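Local coordinates for ATP-dependent Clp protease adapter protein CLPS1, chloroplastic (PDB 7D34) that serves as an adapter that modulates the chloroplast ClpC chaperone and probably selects N-degron substrates for the plastid Clp protease, at residues A[13-16]-A[17-21]; A[29-33]-A[34-38]; A[59-62]-A[63-67]. All blocks are in the same frame, centred on the assembly; numbering follows the deposited sequence.

Interaction 1 of 3, residues A[13-16]-A[17-21]. With ALA (alanine), chain E; PHE (phenylalanine), chain D.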
loop_
_atom_site.group_PDB
_atom_site.type_symbol
_atom_site.label_atom_id
_atom_site.label_comp_id
_atom_site.label_asym_id
_atom_site.label_seq_id
_atom_site.Cartn_x
_atom_site.Cartn_y
_atom_site.Cartn_z
ATOM N N ASN A 13 -15.231 2.696 7.684
ATOM C CA ASN A 13 -16.069 3.894 7.730
ATOM C C ASN A 13 -16.461 4.267 9.161
ATOM O O ASN A 13 -17.525 4.845 9.388
ATOM C CB ASN A 13 -17.339 3.708 6.887
ATOM C CG ASN A 13 -17.031 3.258 5.473
ATOM O OD1 ASN A 13 -16.096 3.758 4.850
ATOM N ND2 ASN A 13 -17.835 2.329 4.945
ATOM N N PHE A 14 -15.620 3.946 10.130
ATOM C CA PHE A 14 -15.893 4.222 11.535
ATOM C C PHE A 14 -14.823 5.072 12.200
ATOM O O PHE A 14 -15.150 5.989 12.961
ATOM C CB PHE A 14 -16.059 2.907 12.308
ATOM C CG PHE A 14 -17.237 2.101 11.863
ATOM C CD1 PHE A 14 -18.476 2.278 12.456
ATOM C CD2 PHE A 14 -17.115 1.183 10.834
ATOM C CE1 PHE A 14 -19.566 1.550 12.036
ATOM C CE2 PHE A 14 -18.206 0.451 10.414
ATOM C CZ PHE A 14 -19.427 0.645 11.016
ATOM N N ASN A 15 -13.552 4.778 11.959
ATOM C CA ASN A 15 -12.457 5.464 12.622
ATOM C C ASN A 15 -12.137 6.805 11.975
ATOM O O ASN A 15 -12.250 6.982 10.756
ATOM C CB ASN A 15 -11.212 4.582 12.587
ATOM C CG ASN A 15 -11.353 3.354 13.449
ATOM O OD1 ASN A 15 -11.476 3.441 14.682
ATOM N ND2 ASN A 15 -11.396 2.193 12.801
ATOM N N LYS A 16 -11.717 7.749 12.811
ATOM C CA LYS A 16 -11.371 9.074 12.340
ATOM C C LYS A 16 -9.929 9.072 11.836
ATOM O O LYS A 16 -9.088 8.304 12.316
ATOM C CB LYS A 16 -11.512 10.093 13.473
ATOM C CG LYS A 16 -12.904 10.208 14.108
ATOM C CD LYS A 16 -13.328 8.951 14.891
ATOM C CE LYS A 16 -12.389 8.563 16.049
ATOM N NZ LYS A 16 -12.512 7.116 16.303
ATOM N N ARG A 17 -9.640 9.939 10.858
ATOM C CA ARG A 17 -8.291 9.948 10.297
ATOM C C ARG A 17 -7.235 10.087 11.386
ATOM O O ARG A 17 -6.241 9.366 11.383
ATOM C CB ARG A 17 -8.123 11.061 9.263
ATOM C CG ARG A 17 -9.094 11.010 8.079
ATOM C CD ARG A 17 -9.050 12.337 7.345
ATOM N NE ARG A 17 -7.888 12.370 6.442
ATOM C CZ ARG A 17 -7.783 11.670 5.315
ATOM N NH1 ARG A 17 -6.678 11.760 4.583
ATOM N NH2 ARG A 17 -8.778 10.870 4.940
ATOM N N GLU A 18 -7.451 10.987 12.341
ATOM C CA GLU A 18 -6.444 11.238 13.366
ATOM C C GLU A 18 -6.295 10.026 14.270
ATOM O O GLU A 18 -5.184 9.695 14.685
ATOM C CB GLU A 18 -6.773 12.475 14.223
ATOM C CG GLU A 18 -5.667 12.721 15.257
ATOM C CD GLU A 18 -5.904 13.927 16.155
ATOM O OE1 GLU A 18 -7.076 14.365 16.261
ATOM O OE2 GLU A 18 -4.911 14.445 16.722
ATOM N N TYR A 19 -7.409 9.361 14.606
ATOM C CA TYR A 19 -7.322 8.151 15.425
ATOM C C TYR A 19 -6.508 7.063 14.732
ATOM O O TYR A 19 -5.670 6.411 15.366
ATOM C CB TYR A 19 -8.713 7.591 15.757
ATOM C CG TYR A 19 -8.667 6.366 16.653
ATOM C CD1 TYR A 19 -8.239 6.474 17.963
ATOM C CD2 TYR A 19 -9.013 5.104 16.169
ATOM C CE1 TYR A 19 -8.187 5.365 18.770
ATOM C CE2 TYR A 19 -8.956 4.012 16.947
ATOM C CZ TYR A 19 -8.552 4.127 18.253
ATOM O OH TYR A 19 -8.512 2.979 19.000
ATOM N N VAL A 20 -6.777 6.822 13.441
ATOM C CA VAL A 20 -5.999 5.847 12.673
ATOM C C VAL A 20 -4.510 6.133 12.828
ATOM O O VAL A 20 -3.707 5.226 13.093
ATOM C CB VAL A 20 -6.422 5.855 11.190
ATOM C CG1 VAL A 20 -5.539 4.926 10.391
ATOM C CG2 VAL A 20 -7.880 5.463 10.970
ATOM N N VAL A 21 -4.119 7.404 12.679
ATOM C CA VAL A 21 -2.711 7.775 12.805
ATOM C C VAL A 21 -2.188 7.474 14.199
ATOM O O VAL A 21 -1.065 6.977 14.358
ATOM C CB VAL A 21 -2.536 9.262 12.459
ATOM C CG1 VAL A 21 -1.119 9.737 12.632
ATOM C CG2 VAL A 21 -2.896 9.433 11.013
HETATM N N ALA E . -13.205 8.499 8.570
HETATM C CA ALA E . -14.073 9.665 8.767
HETATM C C ALA E . -13.331 10.983 9.055
HETATM O O ALA E . -12.177 10.996 9.501
HETATM C CB ALA E . -15.066 9.374 9.906
HETATM N N PHE D . -11.974 6.275 5.935
HETATM C CA PHE D . -11.917 6.862 7.307
HETATM C C PHE D . -12.708 8.171 7.375
HETATM O O PHE D . -12.851 8.874 6.365
HETATM C CB PHE D . -10.456 7.090 7.721
HETATM C CG PHE D . -9.573 5.868 7.570
HETATM C CD1 PHE D . -9.884 4.681 8.224
HETATM C CD2 PHE D . -8.431 5.908 6.781
HETATM C CE1 PHE D . -9.069 3.552 8.087
HETATM C CE2 PHE D . -7.614 4.788 6.645
HETATM C CZ PHE D . -7.934 3.610 7.302
#
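Lys16 holds the N-cap position of helix 17-27, and its backbone and side chain both meet the first turn. Val20 N donates to Lys16 O, 3.0 Å and nearly straight at 173°. Two further backbone bonds reach a bound Phe-Ala pair. Asn15 O accepts from the alanine N at 2.8 Å, and Arg17 N donates to the alanine O at 3.1 Å. The backbone of the pair is thus gripped from both sides of the cap residue.

Asn15 and Lys16 meet Tyr19 by packing. Tyr19 has CG anti to its backbone N (chi1 -178°), which turns the ring back to the loop. Asn15 OD1 then sits 3.3 Å from Tyr19 CD2, with the amide and ring planes 22° apart. The Lys16 chain bends twice and brings Lys16 CE to 3.8 Å from Tyr19 CB. Other polar ends bind elsewhere: Asn15 ND2 is held by Asp12 OD2 and Gly70 O, and Tyr19 OH by Asn69 O.

Val20 makes the apolar contact. Val20 CG2 lies 3.8 Å from Asn15 CB and 3.5 Å from CD1 of the bound phenylalanine. Separately, Arg17 CG comes into van der Waals reach of the alanine O, while the Arg17 side chain packs on helix 33-46. Asn11, Asp12 and His44 hydrogen-bond the phenylalanine, and this loop and helix start complete that part of the N-degron pocket of a ClpS adapter.

Interaction 2 of 3, residues A[29-33]-A[34-38]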
loop_
_atom_site.group_PDB
_atom_site.type_symbol
_atom_site.label_atom_id
_atom_site.label_comp_id
_atom_site.label_asym_id
_atom_site.label_seq_id
_atom_site.Cartn_x
_atom_site.Cartn_y
_atom_site.Cartn_z
ATOM N N PRO A 29 6.286 -0.690 15.784
ATOM C CA PRO A 29 7.635 -0.212 16.103
ATOM C C PRO A 29 8.224 0.640 14.986
ATOM O O PRO A 29 8.061 0.345 13.798
ATOM C CB PRO A 29 8.431 -1.509 16.297
ATOM C CG PRO A 29 7.392 -2.592 16.567
ATOM C CD PRO A 29 6.193 -2.165 15.789
ATOM N N GLY A 30 8.893 1.724 15.392
ATOM C CA GLY A 30 9.614 2.596 14.490
ATOM C C GLY A 30 8.761 3.572 13.725
ATOM O O GLY A 30 9.267 4.219 12.807
ATOM N N MET A 31 7.486 3.686 14.054
ATOM C CA MET A 31 6.566 4.429 13.206
ATOM C C MET A 31 6.631 5.926 13.486
ATOM O O MET A 31 6.523 6.369 14.634
ATOM C CB MET A 31 5.147 3.897 13.399
ATOM C CG MET A 31 4.063 4.662 12.671
ATOM S SD MET A 31 4.069 4.459 10.885
ATOM C CE MET A 31 3.795 2.739 10.826
ATOM N N THR A 32 6.835 6.701 12.429
ATOM C CA THR A 32 6.838 8.151 12.509
ATOM C C THR A 32 5.440 8.672 12.204
ATOM O O THR A 32 4.621 8.000 11.569
ATOM C CB THR A 32 7.856 8.750 11.528
ATOM O OG1 THR A 32 7.378 8.578 10.186
ATOM C CG2 THR A 32 9.264 8.107 11.683
ATOM N N VAL A 33 5.161 9.888 12.666
ATOM C CA VAL A 33 3.881 10.480 12.314
ATOM C C VAL A 33 3.789 10.689 10.813
ATOM O O VAL A 33 2.694 10.635 10.245
ATOM C CB VAL A 33 3.677 11.780 13.096
ATOM C CG1 VAL A 33 4.586 12.822 12.598
ATOM C CG2 VAL A 33 2.286 12.256 12.976
ATOM N N ASP A 34 4.920 10.966 10.159
ATOM C CA ASP A 34 4.952 11.135 8.707
ATOM C C ASP A 34 4.533 9.852 7.988
ATOM O O ASP A 34 3.717 9.887 7.055
ATOM C CB ASP A 34 6.363 11.578 8.290
ATOM C CG ASP A 34 6.928 12.661 9.205
ATOM O OD1 ASP A 34 6.704 13.853 8.908
ATOM O OD2 ASP A 34 7.557 12.321 10.227
ATOM N N ASN A 35 5.120 8.716 8.385
ATOM C CA ASN A 35 4.760 7.429 7.802
ATOM C C ASN A 35 3.311 7.092 8.114
ATOM O O ASN A 35 2.592 6.594 7.244
ATOM C CB ASN A 35 5.705 6.339 8.310
ATOM C CG ASN A 35 5.562 5.062 7.542
ATOM O OD1 ASN A 35 5.065 5.093 6.418
ATOM N ND2 ASN A 35 6.009 3.925 8.123
ATOM N N ALA A 36 2.851 7.396 9.339
ATOM C CA ALA A 36 1.489 7.031 9.743
ATOM C C ALA A 36 0.432 7.746 8.916
ATOM O O ALA A 36 -0.598 7.159 8.551
ATOM C CB ALA A 36 1.244 7.385 11.211
ATOM N N VAL A 37 0.640 9.037 8.674
ATOM C CA VAL A 37 -0.331 9.780 7.891
ATOM C C VAL A 37 -0.352 9.247 6.473
ATOM O O VAL A 37 -1.408 9.208 5.839
ATOM C CB VAL A 37 -0.043 11.295 7.901
ATOM C CG1 VAL A 37 -0.398 11.896 9.272
ATOM C CG2 VAL A 37 1.405 11.612 7.439
ATOM N N ASN A 38 0.821 8.848 5.935
ATOM C CA ASN A 38 0.871 8.274 4.585
ATOM C C ASN A 38 0.046 7.004 4.504
ATOM O O ASN A 38 -0.735 6.817 3.565
ATOM C CB ASN A 38 2.309 7.954 4.128
ATOM C CG ASN A 38 3.042 9.179 3.595
ATOM O OD1 ASN A 38 2.571 10.290 3.799
ATOM N ND2 ASN A 38 4.188 8.989 2.913
#
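Thr32 caps the start of helix 33-46 through its side chain, and Met31 lies against the same first turn. This is an N-cap at the end of the loop that leads from helix 17-27. Thr32 OG1 accepts from Asn35 N at 2.9 Å, and the N-H points at it within 13° of straight (167°). The torsion explains the bond: OG1 stands between the backbone N and the carbonyl carbon (chi1 71°), facing the N-H groups of the first turn. Thr32 OG1 also lies 3.4 Å from Asn35 CB. Asp34 sits close by in the first turn, where its negative charge probably suits the helix end.

Met31 can be followed outward from CB. Its next atom, Met31 CG, reaches Ala36 CB at 4.2 Å. The chain then bends, and SD settles into the turn. There Met31 SD is 3.5 Å from Ala36 N and 3.6 Å from Asn35 CB. The bend continues to CE, which ends beside the Asn35 side chain. The two side chains cross at about a right angle, with SD next to the CB of Asn35.

The backbone takes over from the cap. Ala36 N donates to Thr32 O, and Val37 N to Val33 O at 3.0 Å, the regular helical pattern. Ala36 packs on Val21 and Leu24 of helix 17-27. Further along, Asn38 ND2 is hydrogen-bonded to Gln41 and Glu42 of the second subunit, and Asn35 packs on that Glu42. Val37 CG2 lies 3.2 Å from Val33 O, the oxygen that takes the bond from Val37 N.

Interaction 3 of 3, residues A[59-62]-A[63-67]; sequences AEQH and CMQLR
His62 and Gln65 set two flat groups side by side on one turn of helix 56-68. They point the same way, and their ring and amide planes are 25° apart. The amide oxygen meets the imidazole at its edge. His62 ND1 donates to Gln65 OE1 at 3.1 Å, with an N-H...O angle of 156°. The oxygen sits near but not in the ring plane, and the N-H meets it off the plane of the amide. The bond helps set the rotation of the ring, which also packs on Ile28 and Pro29. It says which end of the Gln65 amide faces the ring. The other end of that amide, Gln65 NE2, lies 3.7 Å from Gln61 CG. Gln61 and Gln65 cross at a slant. A third flat group is the Arg67 guanidinium. Cys63 SG lies over the centre of one face, and Arg67 NH1 is hydrogen-bonded to Ser73 O.

The backbone is regular alpha-helix, with bonds from each N to the O four residues back. Cys63 N binds Ala59 O, Met64 N binds Glu60 O, and Gln65 N binds Gln61 O. Leu66 N binds His62 O at 2.9 Å.

The buried flank of the helix covers the antiparallel sheet: Ala59 packs on Tyr5, Val7 and Val75, and Cys63 on Ser73 and Val75. Leu66 packs on Val7, and on Val23, Leu24 and Val27 of helix 17-27. Leu66 CG, anti to its own carbonyl carbon (chi1 -63°), comes back over the preceding turn and lies 3.2 Å from His62 O.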
loop_
_atom_site.group_PDB
_atom_site.type_symbol
_atom_site.label_atom_id
_atom_site.label_comp_id
_atom_site.label_asym_id
_atom_site.label_seq_id
_atom_site.Cartn_x
_atom_site.Cartn_y
_atom_site.Cartn_z
ATOM N N ALA A 59 4.185 -9.993 12.186
ATOM C CA ALA A 59 3.064 -9.470 11.415
ATOM C C ALA A 59 1.749 -9.802 12.102
ATOM O O ALA A 59 0.866 -8.945 12.223
ATOM C CB ALA A 59 3.098 -10.026 9.991
ATOM N N GLU A 60 1.592 -11.053 12.529
ATOM C CA GLU A 60 0.389 -11.455 13.245
ATOM C C GLU A 60 0.170 -10.589 14.483
ATOM O O GLU A 60 -0.960 -10.174 14.760
ATOM C CB GLU A 60 0.485 -12.935 13.644
ATOM C CG GLU A 60 0.038 -13.945 12.570
ATOM C CD GLU A 60 -1.380 -13.678 12.064
ATOM O OE1 GLU A 60 -2.230 -13.274 12.890
ATOM O OE2 GLU A 60 -1.662 -13.872 10.854
ATOM N N GLN A 61 1.240 -10.311 15.241
ATOM C CA GLN A 61 1.120 -9.521 16.464
ATOM C C GLN A 61 0.574 -8.137 16.162
ATOM O O GLN A 61 -0.440 -7.708 16.724
ATOM C CB GLN A 61 2.486 -9.418 17.143
ATOM C CG GLN A 61 2.415 -8.918 18.564
ATOM C CD GLN A 61 3.787 -8.614 19.174
ATOM O OE1 GLN A 61 4.589 -7.871 18.614
ATOM N NE2 GLN A 61 4.053 -9.199 20.334
ATOM N N HIS A 62 1.211 -7.455 15.224
ATOM C CA HIS A 62 0.813 -6.107 14.876
ATOM C C HIS A 62 -0.597 -6.072 14.307
ATOM O O HIS A 62 -1.369 -5.158 14.617
ATOM C CB HIS A 62 1.809 -5.572 13.859
ATOM C CG HIS A 62 3.192 -5.445 14.400
ATOM N ND1 HIS A 62 3.449 -5.392 15.751
ATOM C CD2 HIS A 62 4.391 -5.352 13.782
ATOM C CE1 HIS A 62 4.749 -5.261 15.943
ATOM N NE2 HIS A 62 5.344 -5.243 14.763
ATOM N N CYS A 63 -0.966 -7.070 13.491
ATOM C CA CYS A 63 -2.336 -7.124 12.977
ATOM C C CYS A 63 -3.337 -7.206 14.121
ATOM O O CYS A 63 -4.363 -6.517 14.108
ATOM C CB CYS A 63 -2.504 -8.306 12.007
ATOM S SG CYS A 63 -4.219 -8.689 11.432
ATOM N N MET A 64 -3.022 -8.005 15.143
ATOM C CA MET A 64 -3.902 -8.160 16.298
ATOM C C MET A 64 -3.958 -6.874 17.115
ATOM O O MET A 64 -5.028 -6.470 17.586
ATOM C CB MET A 64 -3.445 -9.371 17.114
ATOM C CG MET A 64 -3.500 -10.657 16.287
ATOM S SD MET A 64 -5.128 -11.410 16.177
ATOM C CE MET A 64 -5.877 -10.371 14.956
ATOM N N GLN A 65 -2.813 -6.219 17.295
ATOM C CA GLN A 65 -2.778 -4.961 18.026
ATOM C C GLN A 65 -3.631 -3.914 17.329
ATOM O O GLN A 65 -4.418 -3.220 17.979
ATOM C CB GLN A 65 -1.325 -4.504 18.157
ATOM C CG GLN A 65 -0.554 -5.251 19.250
ATOM C CD GLN A 65 0.949 -5.150 19.050
ATOM O OE1 GLN A 65 1.417 -4.690 17.996
ATOM N NE2 GLN A 65 1.721 -5.567 20.065
ATOM N N LEU A 66 -3.554 -3.851 15.995
ATOM C CA LEU A 66 -4.417 -2.961 15.222
ATOM C C LEU A 66 -5.895 -3.287 15.443
ATOM O O LEU A 66 -6.703 -2.407 15.780
ATOM C CB LEU A 66 -4.057 -3.042 13.731
ATOM C CG LEU A 66 -2.647 -2.581 13.333
ATOM C CD1 LEU A 66 -2.458 -2.745 11.836
ATOM C CD2 LEU A 66 -2.387 -1.159 13.790
ATOM N N ARG A 67 -6.270 -4.549 15.205
ATOM C CA ARG A 67 -7.654 -4.975 15.370
ATOM C C ARG A 67 -8.174 -4.663 16.760
ATOM O O ARG A 67 -9.323 -4.229 16.913
ATOM C CB ARG A 67 -7.760 -6.471 15.101
ATOM C CG ARG A 67 -7.345 -6.915 13.690
ATOM C CD ARG A 67 -7.755 -8.345 13.436
ATOM N NE ARG A 67 -7.581 -8.742 12.035
ATOM C CZ ARG A 67 -7.315 -9.988 11.645
ATOM N NH1 ARG A 67 -7.187 -10.275 10.359
ATOM N NH2 ARG A 67 -7.165 -10.949 12.550
#

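The three interactions follow one another along the chain. Interaction 1 opens helix 17-27, interaction 2 opens helix 33-46, and interaction 3 lies in helix 56-68. The centres of interactions 1 and 2 are about 14 Å apart. Those of interactions 2 and 3 are about 16 Å apart, and those of interactions 1 and 3 about 17 Å. Interactions 1 and 2 touch where Val21 of helix 17-27 packs on Ala36, Val37 and Val33. Interactions 2 and 3 touch at Pro29 and His62. Interactions 1 and 3 do not touch. Both first helices contribute to the peptide site: Arg17 and Val20 come from helix 17-27, and Met40, Ala43 and His44 from helix 33-46. Helix 56-68 packs on the sheet and on helix 17-27.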